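Local atomic coordinates of toluene, o-xylene monooxygenase oxygenase subunit (Pseudomonas stutzeri, PDB entry 2INC), a protein that probably serves as a helical subunit of a multicomponent oxygenase that hydroxylates aromatic hydrocarbons such as toluene and o-xylene. Residues 134-139 against 147-152; 152-157 against 254-259; 100-105 against 239-244. All blocks are in the same frame, centred on the assembly; numbering follows the deposited sequence.

How the interactions relate
Interactions 1 and 2 are neighbours on one long helix, 142-172, which turns successive residues toward different partners: first helix 121-138, then helix 241-268. They share Thr152, their centres lie about 11 Å apart, and they touch where Glu151 CA packs against His257 NE2 at 3.6 Å. Interaction 3 uses the same helix 241-268 as interaction 2 but at its N-terminal start, with its centre about 25 Å from that of interaction 2 and about 34 Å from that of interaction 1. The set illustrates how a helical protein assigned to the ferritin clan is tied together: an alanine where two helices pack closely, a buried charge network between more widely spaced ones, and capping at the bundle's end.

Interaction 1 (134-139 against 147-152); sequences YIHQIA and CATYET
Thr149 OG1 serves two partners at once: it bonds to the carbonyl oxygen of Thr145, one turn earlier in its own helix, and it is approached from the facing helix by His136. With OG1 beside the backbone N (chi1 -56°), the hydroxyl can reach back to that carbonyl and still meet the imidazole. His136 ND1 lies 2.8 Å from Thr149 OG1, but the N-H points well aside (120° at the hydrogen), so the bond is weak. The hydroxyl sits at the ring's edge, near its plane. Beside this polar pair the helices pack directly: the methyl CB of Ala148 rests 3.5 Å from His136 N, against the backbone of His136, and Ile135 CG2 flanks the same methyl at 3.9 Å. A residue this small is consistent with the close spacing of the segment axes, 8.3 Å, which run nearly antiparallel at 160°. Ala148 O is itself doubly held, since Thr152 OG1 (2.6 Å) and Thr152 N reach it from opposite faces of its plane. The contact closes the hairpin of helices 121-138 and 142-172; Ile135 also packs on Ala211 and Ile215 of helix 208-237, whereas His136 and Thr149 border the chain of another protein.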
loop_
_atom_site.group_PDB
_atom_site.type_symbol
_atom_site.label_atom_id
_atom_site.label_comp_id
_atom_site.label_asym_id
_atom_site.label_seq_id
_atom_site.Cartn_x
_atom_site.Cartn_y
_atom_site.Cartn_z
ATOM N N TYR B 134 32.204 -7.121 -4.209
ATOM C CA TYR B 134 33.406 -7.010 -3.362
ATOM C C TYR B 134 33.593 -5.587 -2.854
ATOM O O TYR B 134 33.804 -5.391 -1.635
ATOM C CB TYR B 134 34.667 -7.610 -3.988
ATOM C CG TYR B 134 35.819 -7.408 -3.040
ATOM C CD1 TYR B 134 36.769 -6.380 -3.270
ATOM C CD2 TYR B 134 35.890 -8.124 -1.857
ATOM C CE1 TYR B 134 37.810 -6.163 -2.356
ATOM C CE2 TYR B 134 36.952 -7.889 -0.912
ATOM C CZ TYR B 134 37.875 -6.912 -1.199
ATOM O OH TYR B 134 38.891 -6.685 -0.264
ATOM N N ILE B 135 33.410 -4.587 -3.705
ATOM C CA ILE B 135 33.483 -3.167 -3.204
ATOM C C ILE B 135 32.515 -2.951 -2.035
ATOM O O ILE B 135 32.871 -2.345 -1.004
ATOM C CB ILE B 135 33.261 -2.165 -4.354
ATOM C CG1 ILE B 135 34.404 -2.371 -5.359
ATOM C CG2 ILE B 135 33.131 -0.656 -3.866
ATOM C CD1 ILE B 135 34.295 -1.706 -6.777
ATOM N N HIS B 136 31.287 -3.431 -2.198
ATOM C CA HIS B 136 30.281 -3.374 -1.135
ATOM C C HIS B 136 30.879 -3.691 0.214
ATOM O O HIS B 136 30.709 -2.929 1.160
ATOM C CB HIS B 136 29.143 -4.364 -1.463
ATOM C CG HIS B 136 28.186 -4.586 -0.338
ATOM N ND1 HIS B 136 26.848 -4.293 -0.440
ATOM C CD2 HIS B 136 28.378 -5.045 0.922
ATOM C CE1 HIS B 136 26.247 -4.604 0.700
ATOM N NE2 HIS B 136 27.158 -5.052 1.543
ATOM N N GLN B 137 31.527 -4.851 0.328
ATOM C CA GLN B 137 31.833 -5.417 1.631
ATOM C C GLN B 137 33.137 -4.834 2.244
ATOM O O GLN B 137 33.396 -5.006 3.439
ATOM C CB GLN B 137 31.862 -6.952 1.538
ATOM C CG GLN B 137 32.988 -7.511 0.738
ATOM C CD GLN B 137 32.693 -8.940 0.272
ATOM O OE1 GLN B 137 32.005 -9.188 -0.749
ATOM N NE2 GLN B 137 33.200 -9.851 0.976
ATOM N N ILE B 138 33.940 -4.123 1.459
ATOM C CA ILE B 138 35.204 -3.548 1.998
ATOM C C ILE B 138 35.185 -1.996 2.020
ATOM O O ILE B 138 36.101 -1.384 2.590
ATOM C CB ILE B 138 36.387 -4.103 1.160
ATOM C CG1 ILE B 138 37.773 -4.016 1.835
ATOM C CG2 ILE B 138 36.387 -3.472 -0.243
ATOM C CD1 ILE B 138 37.925 -4.806 3.174
ATOM N N ALA B 139 34.171 -1.363 1.445
ATOM C CA ALA B 139 34.117 0.127 1.502
ATOM C C ALA B 139 34.042 0.622 2.956
ATOM O O ALA B 139 33.417 -0.032 3.810
ATOM C CB ALA B 139 32.908 0.680 0.725
ATOM N N CYS B 147 25.829 2.486 -2.721
ATOM C CA CYS B 147 26.005 2.672 -4.164
ATOM C C CYS B 147 26.466 1.348 -4.825
ATOM O O CYS B 147 25.999 1.032 -5.905
ATOM C CB CYS B 147 27.010 3.727 -4.432
ATOM S SG CYS B 147 26.334 5.296 -3.946
ATOM N N ALA B 148 27.413 0.648 -4.199
ATOM C CA ALA B 148 27.923 -0.663 -4.694
ATOM C C ALA B 148 26.856 -1.792 -4.654
ATOM O O ALA B 148 26.817 -2.683 -5.562
ATOM C CB ALA B 148 29.249 -1.083 -3.888
ATOM N N THR B 149 26.004 -1.767 -3.616
ATOM C CA THR B 149 24.843 -2.663 -3.494
ATOM C C THR B 149 23.946 -2.525 -4.715
ATOM O O THR B 149 23.673 -3.492 -5.364
ATOM C CB THR B 149 23.988 -2.371 -2.194
ATOM O OG1 THR B 149 24.852 -2.472 -1.014
ATOM C CG2 THR B 149 22.811 -3.452 -2.071
ATOM N N TYR B 150 23.512 -1.307 -5.031
ATOM C CA TYR B 150 22.551 -1.121 -6.144
ATOM C C TYR B 150 23.246 -1.363 -7.497
ATOM O O TYR B 150 22.642 -1.860 -8.430
ATOM C CB TYR B 150 21.860 0.262 -6.059
ATOM C CG TYR B 150 21.205 0.436 -4.688
ATOM C CD1 TYR B 150 21.406 1.607 -3.950
ATOM C CD2 TYR B 150 20.465 -0.602 -4.108
ATOM C CE1 TYR B 150 20.836 1.757 -2.679
ATOM C CE2 TYR B 150 19.908 -0.468 -2.775
ATOM C CZ TYR B 150 20.102 0.745 -2.096
ATOM O OH TYR B 150 19.586 0.918 -0.786
ATOM N N GLU B 151 24.548 -1.129 -7.555
ATOM C CA GLU B 151 25.286 -1.369 -8.793
ATOM C C GLU B 151 25.409 -2.881 -8.995
ATOM O O GLU B 151 25.333 -3.394 -10.101
ATOM C CB GLU B 151 26.656 -0.685 -8.682
ATOM C CG GLU B 151 27.676 -1.111 -9.787
ATOM C CD GLU B 151 29.030 -0.394 -9.634
ATOM O OE1 GLU B 151 29.026 0.788 -9.253
ATOM O OE2 GLU B 151 30.062 -1.021 -9.957
ATOM N N THR B 152 25.616 -3.595 -7.918
ATOM C CA THR B 152 25.691 -5.078 -8.012
ATOM C C THR B 152 24.377 -5.628 -8.577
ATOM O O THR B 152 24.379 -6.540 -9.438
ATOM C CB THR B 152 26.015 -5.703 -6.646
ATOM O OG1 THR B 152 27.295 -5.185 -6.230
ATOM C CG2 THR B 152 26.162 -7.198 -6.770
#

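Interaction 2 (152-157 against 254-259); sequences TADHLR and AERHRR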
loop_
_atom_site.group_PDB
_atom_site.type_symbol
_atom_site.label_atom_id
_atom_site.label_comp_id
_atom_site.label_asym_id
_atom_site.label_seq_id
_atom_site.Cartn_x
_atom_site.Cartn_y
_atom_site.Cartn_z
ATOM N N THR B 152 25.616 -3.595 -7.918
ATOM C CA THR B 152 25.691 -5.078 -8.012
ATOM C C THR B 152 24.377 -5.628 -8.577
ATOM O O THR B 152 24.379 -6.540 -9.438
ATOM C CB THR B 152 26.015 -5.703 -6.646
ATOM O OG1 THR B 152 27.295 -5.185 -6.230
ATOM C CG2 THR B 152 26.162 -7.198 -6.770
ATOM N N ALA B 153 23.266 -5.125 -8.024
ATOM C CA ALA B 153 21.932 -5.524 -8.486
ATOM C C ALA B 153 21.801 -5.218 -9.968
ATOM O O ALA B 153 21.230 -6.008 -10.718
ATOM C CB ALA B 153 20.868 -4.822 -7.671
ATOM N N ASP B 154 22.244 -4.031 -10.397
ATOM C CA ASP B 154 22.248 -3.727 -11.851
ATOM C C ASP B 154 23.080 -4.690 -12.667
ATOM O O ASP B 154 22.679 -5.057 -13.773
ATOM C CB ASP B 154 22.771 -2.323 -12.107
ATOM C CG ASP B 154 21.868 -1.250 -11.522
ATOM O OD1 ASP B 154 22.377 -0.112 -11.329
ATOM O OD2 ASP B 154 20.659 -1.507 -11.233
ATOM N N HIS B 155 24.257 -5.090 -12.194
ATOM C CA HIS B 155 25.053 -5.988 -13.015
ATOM C C HIS B 155 24.337 -7.333 -13.082
ATOM O O HIS B 155 24.398 -8.005 -14.108
ATOM C CB HIS B 155 26.460 -6.240 -12.399
ATOM C CG HIS B 155 27.383 -5.026 -12.381
ATOM N ND1 HIS B 155 27.471 -4.096 -13.399
ATOM C CD2 HIS B 155 28.267 -4.624 -11.448
ATOM C CE1 HIS B 155 28.365 -3.177 -13.093
ATOM N NE2 HIS B 155 28.873 -3.480 -11.918
ATOM N N LEU B 156 23.639 -7.705 -12.016
ATOM C CA LEU B 156 22.826 -8.958 -12.060
ATOM C C LEU B 156 21.665 -8.835 -13.071
ATOM O O LEU B 156 21.329 -9.770 -13.802
ATOM C CB LEU B 156 22.263 -9.259 -10.672
ATOM C CG LEU B 156 21.279 -10.475 -10.546
ATOM C CD1 LEU B 156 21.878 -11.712 -11.241
ATOM C CD2 LEU B 156 20.836 -10.811 -9.118
ATOM N N ARG B 157 21.101 -7.640 -13.130
ATOM C CA ARG B 157 20.046 -7.340 -14.091
ATOM C C ARG B 157 20.604 -7.539 -15.504
ATOM O O ARG B 157 19.944 -8.155 -16.349
ATOM C CB ARG B 157 19.658 -5.878 -13.900
ATOM C CG ARG B 157 18.493 -5.456 -14.792
ATOM C CD ARG B 157 18.412 -3.983 -14.840
ATOM N NE ARG B 157 17.283 -3.571 -15.713
ATOM C CZ ARG B 157 17.230 -2.446 -16.437
ATOM N NH1 ARG B 157 16.157 -2.211 -17.206
ATOM N NH2 ARG B 157 18.205 -1.551 -16.418
ATOM N N ALA B 254 24.587 2.170 -16.314
ATOM C CA ALA B 254 26.017 2.484 -16.334
ATOM C C ALA B 254 26.256 3.978 -16.056
ATOM O O ALA B 254 27.188 4.334 -15.351
ATOM C CB ALA B 254 26.620 2.087 -17.669
ATOM N N GLU B 255 25.431 4.833 -16.647
ATOM C CA GLU B 255 25.535 6.275 -16.381
ATOM C C GLU B 255 25.339 6.588 -14.897
ATOM O O GLU B 255 26.046 7.412 -14.367
ATOM C CB GLU B 255 24.527 7.037 -17.237
ATOM C CG GLU B 255 24.938 7.151 -18.720
ATOM C CD GLU B 255 23.684 7.238 -19.676
ATOM O OE1 GLU B 255 22.578 7.702 -19.253
ATOM O OE2 GLU B 255 23.807 6.842 -20.859
ATOM N N ARG B 256 24.400 5.913 -14.243
ATOM C CA ARG B 256 24.227 6.039 -12.784
ATOM C C ARG B 256 25.479 5.657 -11.965
ATOM O O ARG B 256 25.886 6.373 -11.042
ATOM C CB ARG B 256 23.027 5.218 -12.311
ATOM C CG ARG B 256 22.660 5.495 -10.868
ATOM C CD ARG B 256 21.276 4.978 -10.502
ATOM N NE ARG B 256 21.104 3.540 -10.820
ATOM C CZ ARG B 256 20.391 3.131 -11.854
ATOM N NH1 ARG B 256 20.238 1.842 -12.148
ATOM N NH2 ARG B 256 19.830 4.033 -12.625
ATOM N N HIS B 257 26.075 4.502 -12.287
ATOM C CA HIS B 257 27.293 4.091 -11.641
ATOM C C HIS B 257 28.399 5.136 -11.820
ATOM O O HIS B 257 29.149 5.397 -10.890
ATOM C CB HIS B 257 27.767 2.753 -12.194
ATOM C CG HIS B 257 26.700 1.695 -12.177
ATOM N ND1 HIS B 257 26.731 0.591 -13.012
ATOM C CD2 HIS B 257 25.537 1.609 -11.481
ATOM C CE1 HIS B 257 25.660 -0.160 -12.785
ATOM N NE2 HIS B 257 24.910 0.441 -11.871
ATOM N N ARG B 258 28.500 5.711 -13.016
ATOM C CA ARG B 258 29.528 6.741 -13.241
ATOM C C ARG B 258 29.236 7.985 -12.397
ATOM O O ARG B 258 30.160 8.661 -11.936
ATOM C CB ARG B 258 29.629 7.103 -14.732
ATOM C CG ARG B 258 30.359 6.083 -15.594
ATOM C CD ARG B 258 30.130 6.386 -17.072
ATOM N NE ARG B 258 30.369 5.186 -17.884
ATOM C CZ ARG B 258 30.378 5.205 -19.205
ATOM N NH1 ARG B 258 30.169 6.358 -19.831
ATOM N NH2 ARG B 258 30.579 4.077 -19.893
ATOM N N ARG B 259 27.969 8.310 -12.228
ATOM C CA ARG B 259 27.606 9.476 -11.404
ATOM C C ARG B 259 28.078 9.360 -9.944
ATOM O O ARG B 259 28.646 10.302 -9.395
ATOM C CB ARG B 259 26.114 9.738 -11.443
ATOM C CG ARG B 259 25.627 10.361 -12.787
ATOM C CD ARG B 259 24.265 10.999 -12.623
ATOM N NE ARG B 259 23.202 10.032 -12.323
ATOM C CZ ARG B 259 22.537 9.337 -13.244
ATOM N NH1 ARG B 259 22.862 9.443 -14.518
ATOM N NH2 ARG B 259 21.564 8.503 -12.896
HETATM O O HOH W 1 22.304 1.726 -9.268
#
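A single carboxylate oxygen, Asp154 OD1, accepts three hydrogen bonds inside the protein, from a histidine, an arginine and a water. The His257 bond is short and fairly straight, NE2 to Asp154 OD1 2.6 Å with 161° at the hydrogen, and it uses the anti lone pair, the one turned away from OD2. Carboxylate and imidazole are nearly coplanar, and this bond, with another at His257 ND1, holds the ring's rotation. Arg256 approaches differently: its NH1 meets Asp154 OD1 at 3.0 Å from above the carboxylate plane, in a salt bridge whose two flat groups stand 72° apart. A bend at chi3 (54°) curls the arginine back so that NE, too, faces the acid, through water 1, which accepts from Arg256 NE at 2.7 Å and donates to Asp154 OD1 at 2.8 Å. Arg256 NH1 also forms a salt bridge with Asp253, and Asp154 OD2 takes the hydroxyl of Tyr79, so both oxygens of the buried acid are engaged; the surrounding donors would be expected to favour its charged form. Beside this network His155 CE1 approaches His257 CE1 at 4.1 Å, the rings inclined obliquely. Polar side chains thus join segments whose axes stay 10.9 Å apart and run nearly antiparallel. The contact joins helices 142-172 and 241-268, consistent with the helical bundle of the ferritin clan; Leu82 and Gln83 of helix 76-99 pack on Arg256, while His155 leans on Leu128 and Ser132 of helix 121-138 and on Lys220 of helix 208-237.

Interaction 3 (100-105 against 239-244); sequences RGHDQM and GDTLLG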
loop_
_atom_site.group_PDB
_atom_site.type_symbol
_atom_site.label_atom_id
_atom_site.label_comp_id
_atom_site.label_asym_id
_atom_site.label_seq_id
_atom_site.Cartn_x
_atom_site.Cartn_y
_atom_site.Cartn_z
ATOM N N ARG B 100 5.417 -10.058 -33.403
ATOM C CA ARG B 100 6.591 -9.539 -34.086
ATOM C C ARG B 100 7.569 -10.423 -34.857
ATOM O O ARG B 100 7.774 -10.182 -36.039
ATOM C CB ARG B 100 7.222 -8.340 -33.498
ATOM C CG ARG B 100 7.818 -7.567 -34.602
ATOM C CD ARG B 100 7.411 -6.148 -34.502
ATOM N NE ARG B 100 8.563 -5.330 -34.771
ATOM C CZ ARG B 100 8.525 -4.010 -34.870
ATOM N NH1 ARG B 100 9.650 -3.340 -35.109
ATOM N NH2 ARG B 100 7.361 -3.379 -34.746
ATOM N N GLY B 101 8.185 -11.405 -34.216
ATOM C CA GLY B 101 9.156 -12.250 -34.923
ATOM C C GLY B 101 10.477 -11.569 -35.289
ATOM O O GLY B 101 11.102 -11.939 -36.287
ATOM N N HIS B 102 10.913 -10.598 -34.470
ATOM C CA HIS B 102 12.190 -9.881 -34.653
ATOM C C HIS B 102 13.438 -10.780 -34.887
ATOM O O HIS B 102 14.292 -10.499 -35.730
ATOM C CB HIS B 102 12.406 -9.001 -33.403
ATOM C CG HIS B 102 13.782 -8.446 -33.267
ATOM N ND1 HIS B 102 14.846 -9.177 -32.760
ATOM C CD2 HIS B 102 14.275 -7.223 -33.572
ATOM C CE1 HIS B 102 15.938 -8.435 -32.793
ATOM N NE2 HIS B 102 15.616 -7.235 -33.251
ATOM N N ASP B 103 13.555 -11.864 -34.130
ATOM C CA ASP B 103 14.773 -12.656 -34.193
ATOM C C ASP B 103 14.866 -13.398 -35.513
ATOM O O ASP B 103 15.972 -13.583 -36.039
ATOM C CB ASP B 103 14.850 -13.637 -33.010
ATOM C CG ASP B 103 15.118 -12.909 -31.668
ATOM O OD1 ASP B 103 14.964 -13.562 -30.623
ATOM O OD2 ASP B 103 15.445 -11.690 -31.681
ATOM N N GLN B 104 13.695 -13.828 -36.014
ATOM C CA GLN B 104 13.550 -14.510 -37.328
ATOM C C GLN B 104 14.002 -13.649 -38.491
ATOM O O GLN B 104 14.346 -14.174 -39.537
ATOM C CB GLN B 104 12.080 -14.962 -37.537
ATOM C CG GLN B 104 11.612 -16.164 -36.641
ATOM C CD GLN B 104 11.392 -15.847 -35.109
ATOM O OE1 GLN B 104 11.406 -16.770 -34.265
ATOM N NE2 GLN B 104 11.185 -14.553 -34.760
ATOM N N MET B 105 14.014 -12.329 -38.329
ATOM C CA MET B 105 14.410 -11.420 -39.409
ATOM C C MET B 105 15.901 -11.054 -39.419
ATOM O O MET B 105 16.377 -10.387 -40.326
ATOM C CB MET B 105 13.614 -10.104 -39.312
ATOM C CG MET B 105 12.105 -10.270 -39.180
ATOM S SD MET B 105 11.506 -11.068 -40.672
ATOM C CE MET B 105 12.132 -9.974 -41.971
ATOM N N GLY B 239 20.278 -4.188 -38.113
ATOM C CA GLY B 239 18.884 -4.631 -38.094
ATOM C C GLY B 239 18.384 -5.159 -36.762
ATOM O O GLY B 239 17.175 -5.440 -36.622
ATOM N N ASP B 240 19.285 -5.265 -35.772
ATOM C CA ASP B 240 18.923 -5.848 -34.477
ATOM C C ASP B 240 18.362 -4.736 -33.615
ATOM O O ASP B 240 19.087 -4.138 -32.819
ATOM C CB ASP B 240 20.129 -6.496 -33.790
ATOM C CG ASP B 240 19.722 -7.430 -32.647
ATOM O OD1 ASP B 240 18.652 -7.227 -32.014
ATOM O OD2 ASP B 240 20.452 -8.397 -32.372
ATOM N N THR B 241 17.077 -4.425 -33.762
ATOM C CA THR B 241 16.615 -3.288 -32.997
ATOM C C THR B 241 16.526 -3.633 -31.509
ATOM O O THR B 241 16.761 -2.761 -30.692
ATOM C CB THR B 241 15.337 -2.547 -33.591
ATOM O OG1 THR B 241 14.259 -2.518 -32.643
ATOM C CG2 THR B 241 14.918 -3.122 -34.937
ATOM N N LEU B 242 16.244 -4.894 -31.161
ATOM C CA LEU B 242 16.133 -5.274 -29.758
ATOM C C LEU B 242 17.463 -4.940 -29.060
ATOM O O LEU B 242 17.505 -4.156 -28.097
ATOM C CB LEU B 242 15.746 -6.779 -29.619
ATOM C CG LEU B 242 15.157 -7.288 -28.307
ATOM C CD1 LEU B 242 14.455 -8.572 -28.561
ATOM C CD2 LEU B 242 16.294 -7.574 -27.388
ATOM N N LEU B 243 18.574 -5.474 -29.565
ATOM C CA LEU B 243 19.847 -5.285 -28.841
ATOM C C LEU B 243 20.223 -3.791 -28.825
ATOM O O LEU B 243 20.736 -3.259 -27.831
ATOM C CB LEU B 243 20.952 -6.143 -29.467
ATOM C CG LEU B 243 22.318 -6.053 -28.741
ATOM C CD1 LEU B 243 22.220 -6.214 -27.224
ATOM C CD2 LEU B 243 23.247 -7.027 -29.353
ATOM N N GLY B 244 19.941 -3.098 -29.921
ATOM C CA GLY B 244 20.191 -1.641 -29.994
ATOM C C GLY B 244 19.485 -1.017 -28.803
ATOM O O GLY B 244 20.097 -0.306 -28.030
HETATM O O HOH W 2 14.930 -8.048 -36.676
#
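His102 carries its ring into the start of the opposing helix: CB points toward 239-244, and CG, anti to the backbone N (chi1 167°), brings the ring to the first turn of helix 241-268. Going round the imidazole, ND1 turns back to its own segment and donates to Asp103 OD2 (2.8 Å, 156°), which lies in the ring plane and steadies the ring's rotation; Asp103 is in turn salt-bridged to Arg165. CE1 comes within 3.1 Å of Asp240 OD1. The tip, NE2, lies 3.2 Å from both Thr241 N and Leu242 N. Leu242 CB sits over one face in a CH-pi contact, 3.9 Å from the ring centroid, and water 2 lies over the opposite face, donating to His102 O and weakly to Gly239 O. An alanine here has no imidazole, which would probably open a gap beside Leu242 CB and leave Asp103 OD2 without this donor. Asp240 OD1 accepts the capping bond from Leu243 N at 3.0 Å, and Asp240 OD2 accepts from Trp110 NE1. The arrangement is one of helix ends: Gly101 and Gly239 close helices 76-99 and 208-237 with Schellman motifs, and Asp240 is the N-cap of helix 241-268.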